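Local coordinates for protein KLLA0B12012p (Kluyveromyces lactis, PDB 6Y3P) that probably binds ATP through its C-terminal ATP-grasp domain, the part modelled here, and is a direct partner of the mRNA decapping enzyme Dcp2, at residues H84-S87 and H88-S92; E118-D121 and D122-E126; W128-R131 and Q132-S136; T298-H301 and E302-E306. All coordinates share one frame; numbering follows the deposited sequence.

Interaction 1 (H84-S87 and H88-S92); sequences HYLS and HTIHS
The imidazole of His-91 lies over the carbonyl oxygen of Ser-87, which sits 3.0 Å off the ring plane of His-91 and displaced toward the rim. Both belong to helix 83-95 of the ATP-grasp domain, and this is a contact between neighbouring turns. With CG anti to its own carbonyl carbon (chi1 -59°), the ring folds back along the preceding turn, and His-91 NE2 comes within 3.7 Å of Ser-87 CB. The same Ser-87 O accepts the backbone bond from His-91 N at 2.8 Å, almost straight at 176°. One oxygen is thus gripped by an N-H and roofed by the ring of the same residue. An alanine at the position of His-91 would keep that backbone bond but would probably uncover the O and CB of Ser-87 and give up the side-chain contact with Glu-108.

One turn earlier, His-84 and His-88 meet obliquely, their planes 50° apart. CD2 of His-88 stands over one face of the His-84 ring; the same His-88 CD2, at the edge of its own ring, lies 3.3 Å from His-84 O.

On the buried flank, Leu-86 and Ile-90 both rest on Leu-307 of helix 290-313, and Ile-90 also touches Phe-106. The hydroxyl of Ser-87 is taken up by Ser-109 O, which ties the helix to strand 109-113. The Thr-89 hydroxyl lies between the carbonyls of Ala-79, in the preceding short helix, and Tyr-85: Thr-89 OG1 is 2.7 Å from Tyr-85 O.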
loop_
_atom_site.group_PDB
_atom_site.type_symbol
_atom_site.label_atom_id
_atom_site.label_comp_id
_atom_site.label_asym_id
_atom_site.label_seq_id
_atom_site.Cartn_x
_atom_site.Cartn_y
_atom_site.Cartn_z
ATOM N N HIS A 84 11.279 -2.836 0.626
ATOM C CA HIS A 84 12.691 -2.592 0.321
ATOM C C HIS A 84 12.810 -2.237 -1.170
ATOM O O HIS A 84 13.401 -1.212 -1.531
ATOM C CB HIS A 84 13.584 -3.791 0.711
ATOM C CG HIS A 84 14.999 -3.703 0.204
ATOM N ND1 HIS A 84 15.364 -4.243 -1.024
ATOM C CD2 HIS A 84 16.096 -3.145 0.774
ATOM C CE1 HIS A 84 16.657 -3.987 -1.165
ATOM N NE2 HIS A 84 17.146 -3.340 -0.108
ATOM N N TYR A 85 12.158 -3.033 -2.011
ATOM C CA TYR A 85 12.172 -2.887 -3.457
ATOM C C TYR A 85 11.401 -1.651 -3.940
ATOM O O TYR A 85 11.850 -1.010 -4.892
ATOM C CB TYR A 85 11.711 -4.198 -4.106
ATOM C CG TYR A 85 12.755 -5.270 -3.892
ATOM C CD1 TYR A 85 13.827 -5.409 -4.771
ATOM C CD2 TYR A 85 12.761 -6.048 -2.732
ATOM C CE1 TYR A 85 14.844 -6.336 -4.539
ATOM C CE2 TYR A 85 13.781 -6.970 -2.481
ATOM C CZ TYR A 85 14.809 -7.128 -3.401
ATOM O OH TYR A 85 15.798 -8.073 -3.209
ATOM N N LEU A 86 10.311 -1.267 -3.230
ATOM C CA LEU A 86 9.493 -0.078 -3.489
ATOM C C LEU A 86 10.406 1.138 -3.459
ATOM O O LEU A 86 10.396 1.921 -4.411
ATOM C CB LEU A 86 8.363 0.076 -2.427
ATOM C CG LEU A 86 7.387 1.245 -2.603
ATOM C CD1 LEU A 86 6.497 1.048 -3.835
ATOM C CD2 LEU A 86 6.510 1.416 -1.372
ATOM N N SER A 87 11.231 1.248 -2.382
ATOM C CA SER A 87 12.211 2.306 -2.172
ATOM C C SER A 87 13.108 2.411 -3.382
ATOM O O SER A 87 13.188 3.491 -3.962
ATOM C CB SER A 87 13.022 2.062 -0.902
ATOM O OG SER A 87 12.601 2.907 0.160
ATOM N N HIS A 88 13.662 1.277 -3.850
ATOM C CA HIS A 88 14.531 1.235 -5.025
ATOM C C HIS A 88 13.824 1.676 -6.278
ATOM O O HIS A 88 14.398 2.446 -7.042
ATOM C CB HIS A 88 15.200 -0.128 -5.192
ATOM C CG HIS A 88 16.342 -0.329 -4.245
ATOM N ND1 HIS A 88 17.624 0.118 -4.552
ATOM C CD2 HIS A 88 16.353 -0.874 -3.004
ATOM C CE1 HIS A 88 18.372 -0.193 -3.504
ATOM N NE2 HIS A 88 17.654 -0.790 -2.545
ATOM N N THR A 89 12.569 1.256 -6.467
ATOM C CA THR A 89 11.760 1.669 -7.625
ATOM C C THR A 89 11.602 3.199 -7.638
ATOM O O THR A 89 11.834 3.818 -8.675
ATOM C CB THR A 89 10.366 0.997 -7.621
ATOM O OG1 THR A 89 10.463 -0.329 -7.116
ATOM C CG2 THR A 89 9.734 0.967 -9.001
ATOM N N ILE A 90 11.243 3.795 -6.487
ATOM C CA ILE A 90 11.033 5.238 -6.367
ATOM C C ILE A 90 12.358 5.996 -6.543
ATOM O O ILE A 90 12.404 6.901 -7.384
ATOM C CB ILE A 90 10.234 5.636 -5.087
ATOM C CG1 ILE A 90 8.788 5.098 -5.203
ATOM C CG2 ILE A 90 10.244 7.166 -4.854
ATOM C CD1 ILE A 90 7.921 5.179 -3.989
ATOM N N HIS A 91 13.434 5.589 -5.820
ATOM C CA HIS A 91 14.755 6.223 -5.920
ATOM C C HIS A 91 15.265 6.296 -7.340
ATOM O O HIS A 91 15.733 7.363 -7.754
ATOM C CB HIS A 91 15.807 5.521 -5.051
ATOM C CG HIS A 91 15.490 5.468 -3.593
ATOM N ND1 HIS A 91 14.715 6.443 -2.978
ATOM C CD2 HIS A 91 15.864 4.550 -2.666
ATOM C CE1 HIS A 91 14.619 6.076 -1.707
ATOM N NE2 HIS A 91 15.302 4.948 -1.466
ATOM N N SER A 92 15.168 5.180 -8.098
ATOM C CA SER A 92 15.682 5.153 -9.468
ATOM C C SER A 92 14.851 5.975 -10.435
ATOM O O SER A 92 15.378 6.442 -11.442
ATOM C CB SER A 92 15.876 3.725 -9.970
ATOM O OG SER A 92 14.680 2.975 -9.869
#

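Interaction 2 (E118-D121 and D122-E126); sequences EFLD and DALDE
The short amphipathic helix 120-125 starts here: Phe-119 takes the N-cap position and meets Asp-122, while Leu-120 and Leu-124 pair on the inner side. The cap side chain is a ring with no acceptor to offer, and the first turn is closed by the backbone instead. Ala-123 N donates to Phe-119 O at 3.2 Å, and Asp-122 N makes a weaker, more bent bond to the same oxygen.

Phe-119 and Asp-122 run side by side and point the same way. The carboxylate reaches the rim of the ring near its plane, with Asp-122 OD2 3.3 Å from Phe-119 CD1, and the two flat groups are turned 64° against each other. Oxygen therefore faces the hydrogen-bearing edge and not the electron-rich face.

On the other side, CD2 of Leu-120 touches CD1 of Leu-124 at 3.6 Å. Leu-120 is directed there by a chi1 of -175°, which sets CG opposite the backbone N. Beneath them lie Leu-163 and Phe-167 of helix 160-171 and Ile-112 of strand 109-113, so the leucines join this helix to a neighbouring helix and to the sheet edge.

The Asp-125 side chain folds back toward the preceding turn and leaves OD2 3.0 Å from Asp-121 O. Two acceptors face each other there, an unfavourable pairing by itself, but Arg-131 of the next helix makes long, weak ion pairs with both Asp-121 and Asp-125. Three acids crowd one short helix; those in its first turn would probably gain from the partial positive charge of the helix N terminus, and the arginine is likely to offset part of the remaining repulsion.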
loop_
_atom_site.group_PDB
_atom_site.type_symbol
_atom_site.label_atom_id
_atom_site.label_comp_id
_atom_site.label_asym_id
_atom_site.label_seq_id
_atom_site.Cartn_x
_atom_site.Cartn_y
_atom_site.Cartn_z
ATOM N N GLU A 118 31.351 1.031 16.941
ATOM C CA GLU A 118 32.606 1.568 16.392
ATOM C C GLU A 118 32.733 1.442 14.849
ATOM O O GLU A 118 33.577 2.111 14.241
ATOM C CB GLU A 118 33.839 0.965 17.101
ATOM C CG GLU A 118 33.715 -0.483 17.579
ATOM C CD GLU A 118 33.407 -0.662 19.058
ATOM O OE1 GLU A 118 34.196 -0.172 19.904
ATOM O OE2 GLU A 118 32.384 -1.318 19.370
ATOM N N PHE A 119 31.863 0.623 14.217
ATOM C CA PHE A 119 31.884 0.424 12.775
ATOM C C PHE A 119 30.627 0.912 12.077
ATOM O O PHE A 119 30.374 0.519 10.934
ATOM C CB PHE A 119 32.195 -1.039 12.440
ATOM C CG PHE A 119 33.623 -1.411 12.721
ATOM C CD1 PHE A 119 34.635 -1.043 11.850
ATOM C CD2 PHE A 119 33.956 -2.139 13.858
ATOM C CE1 PHE A 119 35.957 -1.406 12.103
ATOM C CE2 PHE A 119 35.281 -2.474 14.122
ATOM C CZ PHE A 119 36.277 -2.096 13.251
ATOM N N LEU A 120 29.878 1.830 12.744
ATOM C CA LEU A 120 28.664 2.484 12.240
ATOM C C LEU A 120 28.986 3.262 10.964
ATOM O O LEU A 120 28.210 3.208 10.013
ATOM C CB LEU A 120 28.046 3.414 13.315
ATOM C CG LEU A 120 26.685 4.102 13.010
ATOM C CD1 LEU A 120 25.867 4.214 14.258
ATOM C CD2 LEU A 120 26.871 5.547 12.593
ATOM N N ASP A 121 30.140 3.947 10.932
ATOM C CA ASP A 121 30.576 4.694 9.754
ATOM C C ASP A 121 30.806 3.808 8.528
ATOM O O ASP A 121 30.539 4.263 7.420
ATOM C CB ASP A 121 31.803 5.572 10.044
ATOM C CG ASP A 121 31.509 6.833 10.845
ATOM O OD1 ASP A 121 30.369 7.382 10.720
ATOM O OD2 ASP A 121 32.418 7.297 11.567
ATOM N N ASP A 122 31.252 2.555 8.715
ATOM C CA ASP A 122 31.467 1.620 7.606
ATOM C C ASP A 122 30.144 1.089 7.082
ATOM O O ASP A 122 30.015 0.844 5.884
ATOM C CB ASP A 122 32.337 0.440 8.046
ATOM C CG ASP A 122 33.757 0.774 8.464
ATOM O OD1 ASP A 122 34.084 1.987 8.570
ATOM O OD2 ASP A 122 34.543 -0.175 8.693
ATOM N N ALA A 123 29.165 0.904 7.983
ATOM C CA ALA A 123 27.829 0.434 7.635
ATOM C C ALA A 123 27.083 1.498 6.813
ATOM O O ALA A 123 26.329 1.141 5.905
ATOM C CB ALA A 123 27.058 0.079 8.887
ATOM N N LEU A 124 27.344 2.796 7.097
ATOM C CA LEU A 124 26.759 3.928 6.375
ATOM C C LEU A 124 27.332 4.058 4.957
ATOM O O LEU A 124 26.674 4.604 4.068
ATOM C CB LEU A 124 26.875 5.247 7.170
ATOM C CG LEU A 124 26.117 5.324 8.529
ATOM C CD1 LEU A 124 26.307 6.675 9.182
ATOM C CD2 LEU A 124 24.641 5.067 8.380
ATOM N N ASP A 125 28.533 3.511 4.736
ATOM C CA ASP A 125 29.164 3.489 3.417
ATOM C C ASP A 125 28.589 2.345 2.585
ATOM O O ASP A 125 28.223 2.574 1.444
ATOM C CB ASP A 125 30.690 3.441 3.543
ATOM C CG ASP A 125 31.245 4.609 4.348
ATOM O OD1 ASP A 125 30.607 5.687 4.356
ATOM O OD2 ASP A 125 32.287 4.430 5.009
ATOM N N GLU A 126 28.374 1.167 3.197
ATOM C CA GLU A 126 27.760 -0.028 2.590
ATOM C C GLU A 126 26.267 0.213 2.147
ATOM O O GLU A 126 25.646 -0.662 1.540
ATOM C CB GLU A 126 27.875 -1.218 3.575
ATOM C CG GLU A 126 27.905 -2.598 2.935
ATOM C CD GLU A 126 27.464 -3.725 3.852
ATOM O OE1 GLU A 126 26.324 -3.669 4.371
ATOM O OE2 GLU A 126 28.248 -4.687 4.022
#

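Interaction 3 (W128-R131 and Q132-S136); sequences WELR and QELES
Arg-131 and Glu-135 form a salt bridge one helical turn apart, with Arg-131 NE 3.2 Å from Glu-135 OE1. Only NE of the guanidinium meets the acid, and the two planes stand 44° apart, so the contact is single and oblique. Bends at chi2 (85°) and chi3 of the arginine swing NE back to the acid, and its CG and CD brush the same oxygen. A quarter turn round, Leu-130 CD2 meets Leu-134 CD1 at 3.6 Å and touches CD2 almost as closely.

Helix 128-136 lies on the antiparallel sheet that includes strands 109-113 and 140-145: the leucines face inward, the Arg-131/Glu-135 pair lies on another side, and Glu-129 and Glu-133 also lean on the sheet. Phe-110 and Ile-112 receive Leu-130; Ile-160 and Leu-163 of helix 160-171, together with Trp-141, surround Leu-134. Cutting Leu-134 back to an alanine would probably open a gap among Leu-130, Leu-163 and Trp-141, leaving Leu-130 without its mate.

Ile-160 also touches the Arg-131 and Glu-135 side chains, backing the ion pair with hydrocarbon. Beneath, the backbone bond from Leu-134 N to Leu-130 O, at 3.0 Å and 168°, is close to straight.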
loop_
_atom_site.group_PDB
_atom_site.type_symbol
_atom_site.label_atom_id
_atom_site.label_comp_id
_atom_site.label_asym_id
_atom_site.label_seq_id
_atom_site.Cartn_x
_atom_site.Cartn_y
_atom_site.Cartn_z
ATOM N N TRP A 128 25.221 3.780 0.795
ATOM C CA TRP A 128 25.572 5.143 0.401
ATOM C C TRP A 128 24.370 6.072 0.240
ATOM O O TRP A 128 24.514 7.274 0.483
ATOM C CB TRP A 128 26.452 5.150 -0.861
ATOM C CG TRP A 128 25.798 4.604 -2.094
ATOM C CD1 TRP A 128 25.931 3.346 -2.602
ATOM C CD2 TRP A 128 24.942 5.317 -2.999
ATOM N NE1 TRP A 128 25.170 3.213 -3.742
ATOM C CE2 TRP A 128 24.545 4.403 -4.005
ATOM C CE3 TRP A 128 24.467 6.639 -3.060
ATOM C CZ2 TRP A 128 23.677 4.766 -5.044
ATOM C CZ3 TRP A 128 23.591 6.991 -4.076
ATOM C CH2 TRP A 128 23.202 6.062 -5.052
ATOM N N GLU A 129 23.197 5.529 -0.181
ATOM C CA GLU A 129 21.960 6.308 -0.341
ATOM C C GLU A 129 21.538 6.909 1.002
ATOM O O GLU A 129 21.228 8.097 1.068
ATOM C CB GLU A 129 20.826 5.438 -0.902
ATOM C CG GLU A 129 20.602 5.570 -2.395
ATOM C CD GLU A 129 20.159 4.278 -3.053
ATOM O OE1 GLU A 129 18.956 4.165 -3.385
ATOM O OE2 GLU A 129 21.010 3.372 -3.225
ATOM N N LEU A 130 21.578 6.084 2.065
ATOM C CA LEU A 130 21.227 6.404 3.452
ATOM C C LEU A 130 22.159 7.473 4.007
ATOM O O LEU A 130 21.675 8.444 4.583
ATOM C CB LEU A 130 21.358 5.113 4.299
ATOM C CG LEU A 130 20.552 4.888 5.591
ATOM C CD1 LEU A 130 21.357 4.088 6.582
ATOM C CD2 LEU A 130 20.006 6.142 6.200
ATOM N N ARG A 131 23.494 7.288 3.845
ATOM C CA ARG A 131 24.520 8.230 4.331
ATOM C C ARG A 131 24.215 9.651 3.858
ATOM O O ARG A 131 24.189 10.581 4.670
ATOM C CB ARG A 131 25.921 7.792 3.861
ATOM C CG ARG A 131 27.065 8.801 4.101
ATOM C CD ARG A 131 27.659 8.691 5.487
ATOM N NE ARG A 131 29.095 8.960 5.492
ATOM C CZ ARG A 131 29.963 8.363 6.305
ATOM N NH1 ARG A 131 31.254 8.663 6.243
ATOM N NH2 ARG A 131 29.547 7.455 7.180
ATOM N N GLN A 132 23.957 9.788 2.542
ATOM C CA GLN A 132 23.680 11.042 1.860
ATOM C C GLN A 132 22.425 11.704 2.372
ATOM O O GLN A 132 22.400 12.919 2.539
ATOM C CB GLN A 132 23.613 10.823 0.347
ATOM C CG GLN A 132 24.242 11.980 -0.413
ATOM C CD GLN A 132 24.503 11.665 -1.851
ATOM O OE1 GLN A 132 23.756 10.919 -2.507
ATOM N NE2 GLN A 132 25.510 12.327 -2.400
ATOM N N GLU A 133 21.411 10.902 2.668
ATOM C CA GLU A 133 20.151 11.363 3.223
ATOM C C GLU A 133 20.350 11.964 4.624
ATOM O O GLU A 133 19.887 13.071 4.888
ATOM C CB GLU A 133 19.155 10.194 3.271
ATOM C CG GLU A 133 18.555 9.843 1.922
ATOM C CD GLU A 133 17.618 10.881 1.331
ATOM O OE1 GLU A 133 16.924 11.577 2.108
ATOM O OE2 GLU A 133 17.587 11.000 0.086
ATOM N N LEU A 134 21.047 11.224 5.517
ATOM C CA LEU A 134 21.335 11.635 6.902
ATOM C C LEU A 134 22.186 12.907 6.927
ATOM O O LEU A 134 21.984 13.773 7.782
ATOM C CB LEU A 134 22.063 10.480 7.615
ATOM C CG LEU A 134 21.252 9.473 8.470
ATOM C CD1 LEU A 134 19.840 9.232 7.948
ATOM C CD2 LEU A 134 22.007 8.185 8.619
ATOM N N GLU A 135 23.122 13.021 5.953
ATOM C CA GLU A 135 24.020 14.165 5.780
ATOM C C GLU A 135 23.267 15.416 5.357
ATOM O O GLU A 135 23.674 16.514 5.736
ATOM C CB GLU A 135 25.122 13.836 4.782
ATOM C CG GLU A 135 26.340 13.242 5.449
ATOM C CD GLU A 135 27.514 12.973 4.534
ATOM O OE1 GLU A 135 28.205 11.952 4.757
ATOM O OE2 GLU A 135 27.760 13.787 3.613
ATOM N N SER A 136 22.144 15.245 4.619
ATOM C CA SER A 136 21.277 16.334 4.144
ATOM C C SER A 136 20.581 17.075 5.295
ATOM O O SER A 136 20.230 18.243 5.135
ATOM C CB SER A 136 20.294 15.835 3.083
ATOM O OG SER A 136 18.941 15.841 3.504
#

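Interaction 4 (T298-H301 and E302-E306); sequences TQIH and EAVSE
This is a contact within one helix, between residues a turn apart in the middle of helix 290-313, which lies along the six-stranded antiparallel sheet of the domain. Ile-300 and Val-304 make the apolar pair, Ile-300 CG2 to Val-304 CG2 at 4.3 Å, a loose touch between branches. Val-304 turns the same methyl to the preceding carbonyl as well, its CG2 lying 3.3 Å from Ile-300 O. A chi1 of 165° puts CG1 opposite the backbone N and leaves CG2 beside that N, on the side of the earlier turn. Ala-303, with only a methyl, sets its CB 3.4 Å from Gln-299 O.

These small and branched side chains form the sheet-facing side of the helix, in a helix-on-sheet layer. Ile-300 meets Met-235 and Phe-333, Ala-303 also meets Phe-333, and Val-304 reaches Val-229, Phe-331 and Val-394, while His-301 lies beside them among Val-231, Val-392 and Val-394, so three strands share one helical ridge.

The NE2 of His-301 hydrogen-bonds to Asp-233 OD1, which fixes the rotation of the imidazole; the carboxylate would probably polarise the ring. Ser-305, one turn further on, brings CB to 3.3 Å from His-301 O, and its N donates to that oxygen at 3.2 Å.

Gln-299 uses both ends of its amide: OE1 accepts from Val-341 N and NE2 donates to Tyr-339 O, so it holds the turn between strands 326-335 and 341-347. Its own carbonyl is taken by the next turn, Ala-303 N donating to Gln-299 O at 2.9 Å.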
loop_
_atom_site.group_PDB
_atom_site.type_symbol
_atom_site.label_atom_id
_atom_site.label_comp_id
_atom_site.label_asym_id
_atom_site.label_seq_id
_atom_site.Cartn_x
_atom_site.Cartn_y
_atom_site.Cartn_z
ATOM N N THR A 298 -6.161 14.556 -4.354
ATOM C CA THR A 298 -5.346 14.998 -5.489
ATOM C C THR A 298 -3.927 14.448 -5.340
ATOM O O THR A 298 -3.482 13.737 -6.239
ATOM C CB THR A 298 -5.487 16.503 -5.628
ATOM O OG1 THR A 298 -6.880 16.723 -5.868
ATOM C CG2 THR A 298 -4.647 17.090 -6.786
ATOM N N GLN A 299 -3.279 14.666 -4.174
ATOM C CA GLN A 299 -1.946 14.090 -3.866
ATOM C C GLN A 299 -1.925 12.576 -3.999
ATOM O O GLN A 299 -0.967 12.032 -4.549
ATOM C CB GLN A 299 -1.496 14.417 -2.439
ATOM C CG GLN A 299 -1.290 15.888 -2.142
ATOM C CD GLN A 299 -1.011 16.066 -0.673
ATOM O OE1 GLN A 299 0.065 15.697 -0.179
ATOM N NE2 GLN A 299 -1.989 16.618 0.060
ATOM N N ILE A 300 -2.978 11.888 -3.516
ATOM C CA ILE A 300 -3.043 10.416 -3.590
ATOM C C ILE A 300 -3.061 9.932 -5.061
ATOM O O ILE A 300 -2.308 9.024 -5.430
ATOM C CB ILE A 300 -4.198 9.840 -2.716
ATOM C CG1 ILE A 300 -3.765 9.853 -1.233
ATOM C CG2 ILE A 300 -4.586 8.408 -3.168
ATOM C CD1 ILE A 300 -4.876 9.754 -0.147
ATOM N N HIS A 301 -3.894 10.551 -5.887
ATOM C CA HIS A 301 -4.013 10.197 -7.303
ATOM C C HIS A 301 -2.734 10.460 -8.017
ATOM O O HIS A 301 -2.360 9.680 -8.866
ATOM C CB HIS A 301 -5.098 11.036 -7.957
ATOM C CG HIS A 301 -6.464 10.713 -7.484
ATOM N ND1 HIS A 301 -7.568 11.216 -8.116
ATOM C CD2 HIS A 301 -6.864 9.930 -6.464
ATOM C CE1 HIS A 301 -8.605 10.718 -7.472
ATOM N NE2 HIS A 301 -8.223 9.929 -6.482
ATOM N N GLU A 302 -2.056 11.554 -7.685
ATOM C CA GLU A 302 -0.788 11.877 -8.294
ATOM C C GLU A 302 0.301 10.877 -7.936
ATOM O O GLU A 302 1.031 10.433 -8.822
ATOM C CB GLU A 302 -0.395 13.320 -7.952
ATOM C CG GLU A 302 0.566 13.947 -8.940
ATOM C CD GLU A 302 0.289 13.766 -10.425
ATOM O OE1 GLU A 302 -0.895 13.724 -10.840
ATOM O OE2 GLU A 302 1.282 13.691 -11.181
ATOM N N ALA A 303 0.371 10.490 -6.650
ATOM C CA ALA A 303 1.366 9.562 -6.110
ATOM C C ALA A 303 1.220 8.137 -6.660
ATOM O O ALA A 303 2.232 7.502 -6.997
ATOM C CB ALA A 303 1.337 9.576 -4.592
ATOM N N VAL A 304 -0.045 7.661 -6.785
ATOM C CA VAL A 304 -0.405 6.357 -7.345
ATOM C C VAL A 304 0.026 6.287 -8.847
ATOM O O VAL A 304 0.674 5.332 -9.257
ATOM C CB VAL A 304 -1.927 6.054 -7.140
ATOM C CG1 VAL A 304 -2.370 4.898 -8.013
ATOM C CG2 VAL A 304 -2.257 5.755 -5.667
ATOM N N SER A 305 -0.341 7.310 -9.638
ATOM C CA SER A 305 -0.050 7.467 -11.076
ATOM C C SER A 305 1.467 7.441 -11.332
ATOM O O SER A 305 1.938 6.713 -12.197
ATOM C CB SER A 305 -0.651 8.779 -11.584
ATOM O OG SER A 305 -0.267 9.029 -12.924
ATOM N N GLU A 306 2.217 8.230 -10.546
ATOM C CA GLU A 306 3.674 8.354 -10.584
ATOM C C GLU A 306 4.331 7.039 -10.218
ATOM O O GLU A 306 5.279 6.630 -10.894
ATOM C CB GLU A 306 4.127 9.474 -9.631
ATOM C CG GLU A 306 3.839 10.877 -10.135
ATOM C CD GLU A 306 4.534 11.187 -11.444
ATOM O OE1 GLU A 306 5.786 11.202 -11.442
ATOM O OE2 GLU A 306 3.842 11.296 -12.484
#

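From the N terminus, the four contacts come in series, and none nests in or crosses another; each closes only a turn of helix. Interaction 1 lies on helix 83-95 and touches interaction 3, His-91 CD2 packing 3.2 Å from Glu-129 OE1. Interactions 2 and 3 sit on consecutive helices, joined by Leu-124 CD2 against Leu-130 CD1 at 3.9 Å, over the sheet edge at strand 109-113. Interaction 4 comes much later; its nearest atoms are about 7 Å from interaction 1, but helix 290-313 meets helix 83-95 through Leu-307, and Glu-306 of interaction 4 bonds Tyr-93. The centres of interactions 2 and 4 are about 36 Å apart, on different sheets.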